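Local coordinates for protein N-acetylgalactosaminyltransferase 7 (Homo sapiens, PDB 6IWR) that is a glycosyltransferase of the GT-A fold that carries a manganese ion and a ricin-type beta-trefoil lectin domain, at residues R165-P175 and L240-Y251; S109-M117 and I381-G389. All coordinates share one frame; numbering follows the deposited sequence.

Contact 1: residues R165-P175 and L240-Y251; sequences RTVHSVIKRTP and LDAHCEVAVNWY
R173 and T166 grip the short strand 244-246 from one helix face, and V246 CG1 packs against S169 OG and R173 CB. Helix 165-173 runs almost parallel to the strand, their axes 6.9 Å apart at closest approach and 10° from parallel. T166 OG1 sits beside its own backbone N (chi1 -46°) and receives the N-H of C244 at 3.3 Å; the same oxygen finds its strongest partner in T162, one turn earlier. CG2 of T166 rests on the carbonyls of D241 and C244. One turn on, S169 OG takes the N-H of V246 at 3.0 Å. R173 stretches out from CG to NE over the strand's end, where NH2 makes a weak bond to V246 O, 3.1 Å away, while NH1 pairs with E81. Beyond the helix, T174 OG1 lies in the plane of the W250 indole, 2.8 Å from NE1, and donates a hydrogen bond to V170 O at 2.7 Å. The helix is thus laid along the chain just after the D241-A242-H243 sequence, the Asp-X-His motif of these GT-A enzymes, where the side chain of D241, also hydrogen-bonded through OD2 to H380, lies about 3 Å from the manganese.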
# COMPACT_ATOMS: atom_id res chain seq x y z
N ARG A 165 -7.25 27.54 -11.89
CA ARG A 165 -7.15 27.07 -13.27
C ARG A 165 -8.47 26.46 -13.72
O ARG A 165 -8.85 26.61 -14.89
CB ARG A 165 -6.00 26.08 -13.43
CG ARG A 165 -5.77 25.58 -14.88
CD ARG A 165 -4.29 25.20 -15.17
NE ARG A 165 -3.74 24.38 -14.09
CZ ARG A 165 -2.72 24.71 -13.31
NH1 ARG A 165 -2.36 23.87 -12.35
NH2 ARG A 165 -2.03 25.83 -13.50
N THR A 166 -9.20 25.79 -12.82
CA THR A 166 -10.54 25.33 -13.16
C THR A 166 -11.38 26.49 -13.66
O THR A 166 -11.94 26.46 -14.77
CB THR A 166 -11.22 24.72 -11.94
OG1 THR A 166 -10.34 23.82 -11.26
CG2 THR A 166 -12.50 23.98 -12.36
N VAL A 167 -11.46 27.54 -12.83
CA VAL A 167 -12.23 28.73 -13.15
C VAL A 167 -11.71 29.39 -14.41
O VAL A 167 -12.48 29.71 -15.33
CB VAL A 167 -12.22 29.69 -11.94
CG1 VAL A 167 -12.81 31.05 -12.33
CG2 VAL A 167 -13.01 29.09 -10.77
N HIS A 168 -10.40 29.66 -14.47
CA HIS A 168 -9.85 30.25 -15.68
C HIS A 168 -10.25 29.43 -16.90
O HIS A 168 -10.73 29.97 -17.91
CB HIS A 168 -8.31 30.36 -15.59
CG HIS A 168 -7.83 31.60 -14.91
ND1 HIS A 168 -7.29 32.67 -15.60
CD2 HIS A 168 -7.79 31.94 -13.60
CE1 HIS A 168 -6.95 33.62 -14.74
NE2 HIS A 168 -7.23 33.20 -13.52
N SER A 169 -10.10 28.11 -16.81
CA SER A 169 -10.44 27.25 -17.93
C SER A 169 -11.91 27.43 -18.33
O SER A 169 -12.21 27.56 -19.52
CB SER A 169 -10.09 25.81 -17.55
OG SER A 169 -11.19 24.93 -17.63
N VAL A 170 -12.82 27.48 -17.35
CA VAL A 170 -14.24 27.65 -17.65
C VAL A 170 -14.49 29.00 -18.32
O VAL A 170 -15.22 29.10 -19.32
CB VAL A 170 -15.09 27.51 -16.37
CG1 VAL A 170 -16.52 27.97 -16.64
CG2 VAL A 170 -15.05 26.08 -15.86
N ILE A 171 -13.90 30.06 -17.75
CA ILE A 171 -13.97 31.38 -18.38
C ILE A 171 -13.38 31.32 -19.79
O ILE A 171 -13.95 31.88 -20.74
CB ILE A 171 -13.25 32.40 -17.48
CG1 ILE A 171 -13.92 32.44 -16.10
CG2 ILE A 171 -13.23 33.78 -18.13
CD1 ILE A 171 -14.69 33.72 -15.83
N LYS A 172 -12.27 30.60 -19.98
CA LYS A 172 -11.60 30.67 -21.28
C LYS A 172 -12.40 30.00 -22.39
O LYS A 172 -12.45 30.51 -23.51
CB LYS A 172 -10.21 30.07 -21.20
CG LYS A 172 -9.36 30.48 -22.38
CD LYS A 172 -7.89 30.11 -22.19
CE LYS A 172 -7.04 30.52 -23.36
NZ LYS A 172 -5.70 29.90 -23.29
N ARG A 173 -13.02 28.86 -22.12
CA ARG A 173 -13.54 28.06 -23.22
C ARG A 173 -15.06 28.04 -23.26
O ARG A 173 -15.66 27.23 -23.98
CB ARG A 173 -12.99 26.64 -23.13
CG ARG A 173 -11.50 26.65 -22.94
CD ARG A 173 -10.92 25.29 -23.07
NE ARG A 173 -9.48 25.39 -23.20
CZ ARG A 173 -8.61 25.22 -22.20
NH1 ARG A 173 -7.31 25.35 -22.44
NH2 ARG A 173 -9.03 24.92 -20.99
N THR A 174 -15.71 28.93 -22.53
CA THR A 174 -17.14 28.91 -22.50
C THR A 174 -17.67 30.20 -23.09
O THR A 174 -17.29 31.29 -22.63
CB THR A 174 -17.65 28.73 -21.07
OG1 THR A 174 -17.10 27.52 -20.55
CG2 THR A 174 -19.12 28.58 -21.04
N PRO A 175 -18.54 30.12 -24.09
CA PRO A 175 -19.17 31.32 -24.64
C PRO A 175 -19.75 32.20 -23.53
O PRO A 175 -20.56 31.74 -22.71
CB PRO A 175 -20.28 30.77 -25.54
CG PRO A 175 -19.95 29.33 -25.72
CD PRO A 175 -19.21 28.88 -24.51
N LEU A 240 -18.79 20.88 -11.20
CA LEU A 240 -17.39 20.67 -11.57
C LEU A 240 -16.55 20.51 -10.31
O LEU A 240 -16.68 21.32 -9.38
CB LEU A 240 -16.86 21.87 -12.37
CG LEU A 240 -16.60 21.75 -13.88
CD1 LEU A 240 -17.42 20.66 -14.47
CD2 LEU A 240 -16.88 23.06 -14.56
N ASP A 241 -15.68 19.49 -10.28
CA ASP A 241 -14.67 19.33 -9.22
C ASP A 241 -13.82 20.61 -9.16
O ASP A 241 -13.72 21.37 -10.12
CB ASP A 241 -13.76 18.09 -9.47
CG ASP A 241 -14.06 16.87 -8.52
OD1 ASP A 241 -15.26 16.69 -8.24
OD2 ASP A 241 -13.10 16.10 -8.09
N ALA A 242 -13.17 20.85 -8.02
CA ALA A 242 -12.32 22.03 -7.96
C ALA A 242 -10.94 21.81 -8.60
O ALA A 242 -10.06 22.67 -8.48
CB ALA A 242 -12.17 22.50 -6.51
N HIS A 243 -10.73 20.69 -9.29
CA HIS A 243 -9.47 20.38 -9.95
C HIS A 243 -9.78 19.83 -11.35
O HIS A 243 -9.48 18.68 -11.68
CB HIS A 243 -8.63 19.41 -9.11
CG HIS A 243 -9.46 18.46 -8.29
ND1 HIS A 243 -9.64 18.60 -6.93
CD2 HIS A 243 -10.19 17.37 -8.65
CE1 HIS A 243 -10.43 17.64 -6.49
NE2 HIS A 243 -10.78 16.87 -7.51
N CYS A 244 -10.39 20.67 -12.18
CA CYS A 244 -10.80 20.30 -13.53
C CYS A 244 -10.28 21.30 -14.56
O CYS A 244 -10.02 22.47 -14.26
CB CYS A 244 -12.33 20.22 -13.64
SG CYS A 244 -13.01 18.96 -12.58
N GLU A 245 -10.14 20.81 -15.80
CA GLU A 245 -9.82 21.65 -16.96
C GLU A 245 -10.74 21.24 -18.10
O GLU A 245 -10.64 20.14 -18.65
CB GLU A 245 -8.35 21.54 -17.38
CG GLU A 245 -7.41 22.22 -16.42
CD GLU A 245 -5.94 22.07 -16.81
OE1 GLU A 245 -5.55 22.59 -17.87
OE2 GLU A 245 -5.18 21.41 -16.06
N VAL A 246 -11.63 22.11 -18.44
CA VAL A 246 -12.67 21.84 -19.42
C VAL A 246 -12.08 21.89 -20.83
O VAL A 246 -11.27 22.78 -21.15
CB VAL A 246 -13.78 22.88 -19.21
CG1 VAL A 246 -13.62 24.02 -20.19
CG2 VAL A 246 -15.14 22.24 -19.22
N ALA A 247 -12.47 20.94 -21.69
CA ALA A 247 -11.99 20.88 -23.08
C ALA A 247 -12.61 21.99 -23.95
O ALA A 247 -13.49 22.73 -23.51
CB ALA A 247 -12.32 19.53 -23.69
N VAL A 248 -12.17 22.09 -25.22
CA VAL A 248 -12.71 23.17 -26.06
C VAL A 248 -14.03 22.73 -26.66
O VAL A 248 -14.21 21.56 -27.03
CB VAL A 248 -11.72 23.66 -27.15
CG1 VAL A 248 -10.26 23.49 -26.75
CG2 VAL A 248 -12.03 23.09 -28.54
N ASN A 249 -14.96 23.68 -26.74
CA ASN A 249 -16.35 23.43 -27.11
C ASN A 249 -16.94 22.30 -26.28
O ASN A 249 -17.49 21.33 -26.82
CB ASN A 249 -16.49 23.13 -28.60
CG ASN A 249 -17.92 23.09 -29.03
OD1 ASN A 249 -18.77 23.70 -28.38
ND2 ASN A 249 -18.21 22.39 -30.11
N TRP A 250 -16.84 22.44 -24.95
CA TRP A 250 -17.47 21.49 -24.03
C TRP A 250 -18.91 21.83 -23.76
O TRP A 250 -19.67 20.96 -23.33
CB TRP A 250 -16.75 21.44 -22.68
CG TRP A 250 -16.88 22.72 -21.89
CD1 TRP A 250 -16.29 23.92 -22.19
CD2 TRP A 250 -17.64 22.94 -20.68
NE1 TRP A 250 -16.62 24.86 -21.24
CE2 TRP A 250 -17.45 24.30 -20.31
CE3 TRP A 250 -18.44 22.12 -19.86
CZ2 TRP A 250 -18.03 24.86 -19.17
CZ3 TRP A 250 -19.03 22.69 -18.72
CH2 TRP A 250 -18.82 24.05 -18.39
N TYR A 251 -19.30 23.08 -24.02
CA TYR A 251 -20.55 23.59 -23.50
C TYR A 251 -21.74 23.19 -24.37
O TYR A 251 -22.76 22.71 -23.86
CB TYR A 251 -20.47 25.11 -23.36
CG TYR A 251 -21.68 25.67 -22.68
CD1 TYR A 251 -21.73 25.75 -21.29
CD2 TYR A 251 -22.81 26.07 -23.41
CE1 TYR A 251 -22.86 26.24 -20.65
CE2 TYR A 251 -23.95 26.56 -22.78
CZ TYR A 251 -23.96 26.63 -21.39
OH TYR A 251 -25.06 27.11 -20.73
O HOH W 1 -14.25 26.24 -26.85

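Contact 2: residues S109-M117 and I381-G389; sequences SIKEFGFNM and IYRLEGWQG
Two first torsions set this contact: W387 holds CG anti to its backbone N (chi1 -171°), which lays its indole against the end of helix 103-113, and F115 holds CG beside its backbone N (chi1 -51°), which sends its phenyl ring to I381 and R383. The indole covers the backbone where the helix stops. G114, the first residue to leave helical geometry, has positive phi, and its CA sits over the five-membered ring of W387, 3.9 Å from the centroid, in a CH-pi contact. At the indole edge, W387 NE1 donates a hydrogen bond to E112 O at 3.2 Å, with the oxygen near the ring plane but the nitrogen well above the carbonyl plane.

R383 slots its guanidinium between two rings: W387 CH2 lies over the centre of one face and F115 CZ over the other, offset toward its rim. The planes of the F115 ring and the guanidinium are nearly parallel, 15° apart. F113 O approaches the guanidinium in its plane and receives a weak bond from R383 NE at 3.4 Å. I381 CG2 presses on one face of the F115 ring, 3.6 Å from CE1.

This chain leaves strand 376-382 of the GT-A sheet, and the R383 side chain is about 4 Å from the manganese; in related enzymes of the family the corresponding loop is mobile and borders the active site, and this one probably behaves likewise.

The backbones join through L384 N and G114 O, 2.9 Å apart, with the donor in the carbonyl plane. I110 CD1 and L384 CD1 add an apolar contact at 4.2 Å. Farther along, Q388 N binds K111 O weakly, while the two side chains run alongside one another in the same direction. Q388 also packs on Q388 of the second subunit.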
# COMPACT_ATOMS: atom_id res chain seq x y z
N SER A 109 4.50 19.16 -1.09
CA SER A 109 3.19 19.64 -1.53
C SER A 109 2.23 18.48 -1.75
O SER A 109 1.02 18.65 -1.54
CB SER A 109 3.32 20.51 -2.79
OG SER A 109 3.41 19.77 -4.00
N ILE A 110 2.73 17.30 -2.12
CA ILE A 110 1.84 16.14 -2.24
C ILE A 110 1.23 15.79 -0.89
O ILE A 110 0.01 15.58 -0.78
CB ILE A 110 2.58 14.94 -2.85
CG1 ILE A 110 3.03 15.25 -4.28
CG2 ILE A 110 1.69 13.72 -2.82
CD1 ILE A 110 4.07 14.31 -4.82
N LYS A 111 2.05 15.74 0.17
CA LYS A 111 1.52 15.58 1.52
C LYS A 111 0.40 16.57 1.79
O LYS A 111 -0.66 16.20 2.32
CB LYS A 111 2.62 15.75 2.57
CG LYS A 111 3.20 14.45 3.12
CD LYS A 111 4.29 14.74 4.14
CE LYS A 111 5.27 13.59 4.29
NZ LYS A 111 6.35 13.94 5.25
N GLU A 112 0.60 17.86 1.45
CA GLU A 112 -0.40 18.86 1.83
C GLU A 112 -1.67 18.73 1.00
O GLU A 112 -2.77 18.87 1.54
CB GLU A 112 0.14 20.29 1.71
CG GLU A 112 -0.92 21.34 2.12
CD GLU A 112 -0.41 22.77 2.23
OE1 GLU A 112 -1.21 23.67 2.60
OE2 GLU A 112 0.78 23.03 1.93
N PHE A 113 -1.54 18.48 -0.32
CA PHE A 113 -2.68 18.54 -1.25
C PHE A 113 -3.00 17.25 -1.99
O PHE A 113 -4.13 17.10 -2.46
CB PHE A 113 -2.44 19.64 -2.30
CG PHE A 113 -2.28 21.00 -1.71
CD1 PHE A 113 -3.39 21.78 -1.42
CD2 PHE A 113 -1.02 21.51 -1.44
CE1 PHE A 113 -3.26 23.02 -0.87
CE2 PHE A 113 -0.88 22.75 -0.88
CZ PHE A 113 -2.00 23.51 -0.58
N GLY A 114 -2.07 16.31 -2.11
CA GLY A 114 -2.32 15.16 -2.95
C GLY A 114 -2.00 15.38 -4.41
O GLY A 114 -2.05 14.42 -5.19
N PHE A 115 -1.69 16.61 -4.80
CA PHE A 115 -1.18 16.90 -6.13
C PHE A 115 0.20 17.52 -6.02
O PHE A 115 0.59 18.08 -4.99
CB PHE A 115 -2.11 17.86 -6.88
CG PHE A 115 -3.53 17.43 -6.88
CD1 PHE A 115 -3.88 16.15 -7.29
CD2 PHE A 115 -4.53 18.30 -6.46
CE1 PHE A 115 -5.20 15.73 -7.30
CE2 PHE A 115 -5.87 17.88 -6.46
CZ PHE A 115 -6.20 16.60 -6.89
N ASN A 116 0.97 17.37 -7.09
CA ASN A 116 2.25 18.04 -7.24
C ASN A 116 1.97 19.52 -7.43
O ASN A 116 1.81 19.99 -8.55
CB ASN A 116 2.99 17.45 -8.44
CG ASN A 116 4.38 17.96 -8.56
OD1 ASN A 116 5.24 17.29 -9.16
ND2 ASN A 116 4.66 19.14 -8.00
N MET A 117 1.92 20.27 -6.33
CA MET A 117 1.57 21.68 -6.49
C MET A 117 2.74 22.52 -6.97
O MET A 117 2.52 23.60 -7.55
CB MET A 117 1.03 22.26 -5.19
CG MET A 117 -0.37 21.80 -4.87
SD MET A 117 -1.66 22.34 -6.02
CE MET A 117 -1.30 24.09 -6.08
N ILE A 381 -8.11 16.10 -12.21
CA ILE A 381 -6.82 15.67 -11.68
C ILE A 381 -7.04 14.53 -10.70
O ILE A 381 -7.90 14.60 -9.81
CB ILE A 381 -6.09 16.81 -10.97
CG1 ILE A 381 -6.19 18.11 -11.77
CG2 ILE A 381 -4.64 16.39 -10.75
CD1 ILE A 381 -5.64 19.30 -11.03
N TYR A 382 -6.22 13.50 -10.81
CA TYR A 382 -6.38 12.33 -9.96
C TYR A 382 -5.27 12.31 -8.92
O TYR A 382 -4.09 12.48 -9.27
CB TYR A 382 -6.39 11.06 -10.81
CG TYR A 382 -7.78 10.82 -11.42
CD1 TYR A 382 -8.84 10.40 -10.62
CD2 TYR A 382 -8.03 11.06 -12.78
CE1 TYR A 382 -10.11 10.18 -11.16
CE2 TYR A 382 -9.30 10.84 -13.33
CZ TYR A 382 -10.34 10.40 -12.51
OH TYR A 382 -11.61 10.18 -13.02
N ARG A 383 -5.66 12.11 -7.66
CA ARG A 383 -4.77 12.21 -6.51
C ARG A 383 -3.61 11.24 -6.60
O ARG A 383 -3.68 10.20 -7.25
CB ARG A 383 -5.52 11.92 -5.22
CG ARG A 383 -5.33 12.97 -4.16
CD ARG A 383 -6.67 13.65 -3.96
NE ARG A 383 -6.60 15.06 -3.62
CZ ARG A 383 -7.67 15.84 -3.59
NH1 ARG A 383 -8.85 15.33 -3.90
NH2 ARG A 383 -7.58 17.13 -3.27
N LEU A 384 -2.54 11.60 -5.90
CA LEU A 384 -1.33 10.80 -5.81
C LEU A 384 -1.19 10.26 -4.40
O LEU A 384 -1.71 10.85 -3.45
CB LEU A 384 -0.10 11.63 -6.16
CG LEU A 384 -0.21 12.47 -7.42
CD1 LEU A 384 1.09 13.22 -7.59
CD2 LEU A 384 -0.47 11.60 -8.62
N GLU A 385 -0.48 9.15 -4.25
CA GLU A 385 -0.31 8.68 -2.89
C GLU A 385 0.51 9.70 -2.12
O GLU A 385 1.15 10.59 -2.69
CB GLU A 385 0.37 7.32 -2.83
CG GLU A 385 0.50 6.65 -4.17
CD GLU A 385 -0.52 5.55 -4.37
OE1 GLU A 385 -0.21 4.58 -5.11
OE2 GLU A 385 -1.63 5.65 -3.80
N GLY A 386 0.47 9.58 -0.80
CA GLY A 386 1.19 10.48 0.08
C GLY A 386 0.36 11.60 0.66
O GLY A 386 0.88 12.39 1.46
N TRP A 387 -0.91 11.70 0.28
CA TRP A 387 -1.74 12.79 0.75
C TRP A 387 -2.13 12.56 2.20
O TRP A 387 -2.06 11.45 2.72
CB TRP A 387 -2.98 12.92 -0.11
CG TRP A 387 -3.78 14.14 0.15
CD1 TRP A 387 -3.32 15.32 0.65
CD2 TRP A 387 -5.17 14.29 -0.06
NE1 TRP A 387 -4.36 16.21 0.76
CE2 TRP A 387 -5.51 15.61 0.33
CE3 TRP A 387 -6.18 13.46 -0.55
CZ2 TRP A 387 -6.80 16.10 0.24
CZ3 TRP A 387 -7.45 13.94 -0.62
CH2 TRP A 387 -7.76 15.26 -0.23
N GLN A 388 -2.54 13.64 2.86
CA GLN A 388 -3.03 13.54 4.23
C GLN A 388 -4.00 14.71 4.47
O GLN A 388 -3.63 15.74 5.03
CB GLN A 388 -1.86 13.54 5.22
CG GLN A 388 -0.52 13.27 4.54
CD GLN A 388 0.66 13.08 5.52
OE1 GLN A 388 0.78 13.82 6.50
NE2 GLN A 388 1.52 12.08 5.27
N GLY A 389 -5.27 14.54 4.06
CA GLY A 389 -5.82 13.30 3.51
C GLY A 389 -6.36 12.41 4.63
O GLY A 389 -5.67 11.48 5.03

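How the contacts relate
From the N terminus, the end of helix 103-113 and the turn into helix 117-122 come first, providing residues 109-117 for contact 2, but their partner arrives only at 381-389, so contact 2 closes a very long loop. Within that span lies contact 1, where helix 160-173 meets the chain at 240-251 and closes a much shorter one: the two nest and do not cross. Their strands, 244-246 and 376-382, are antiparallel neighbours in the central sheet, and H243 O probably accepts a hydrogen bond from I381 N. The H243 imidazole also packs on R383 and F115. Contact 1 ties helix 160-173 to the sheet, and contact 2 ties the end of helix 103-113 to the loop leaving it beside the manganese.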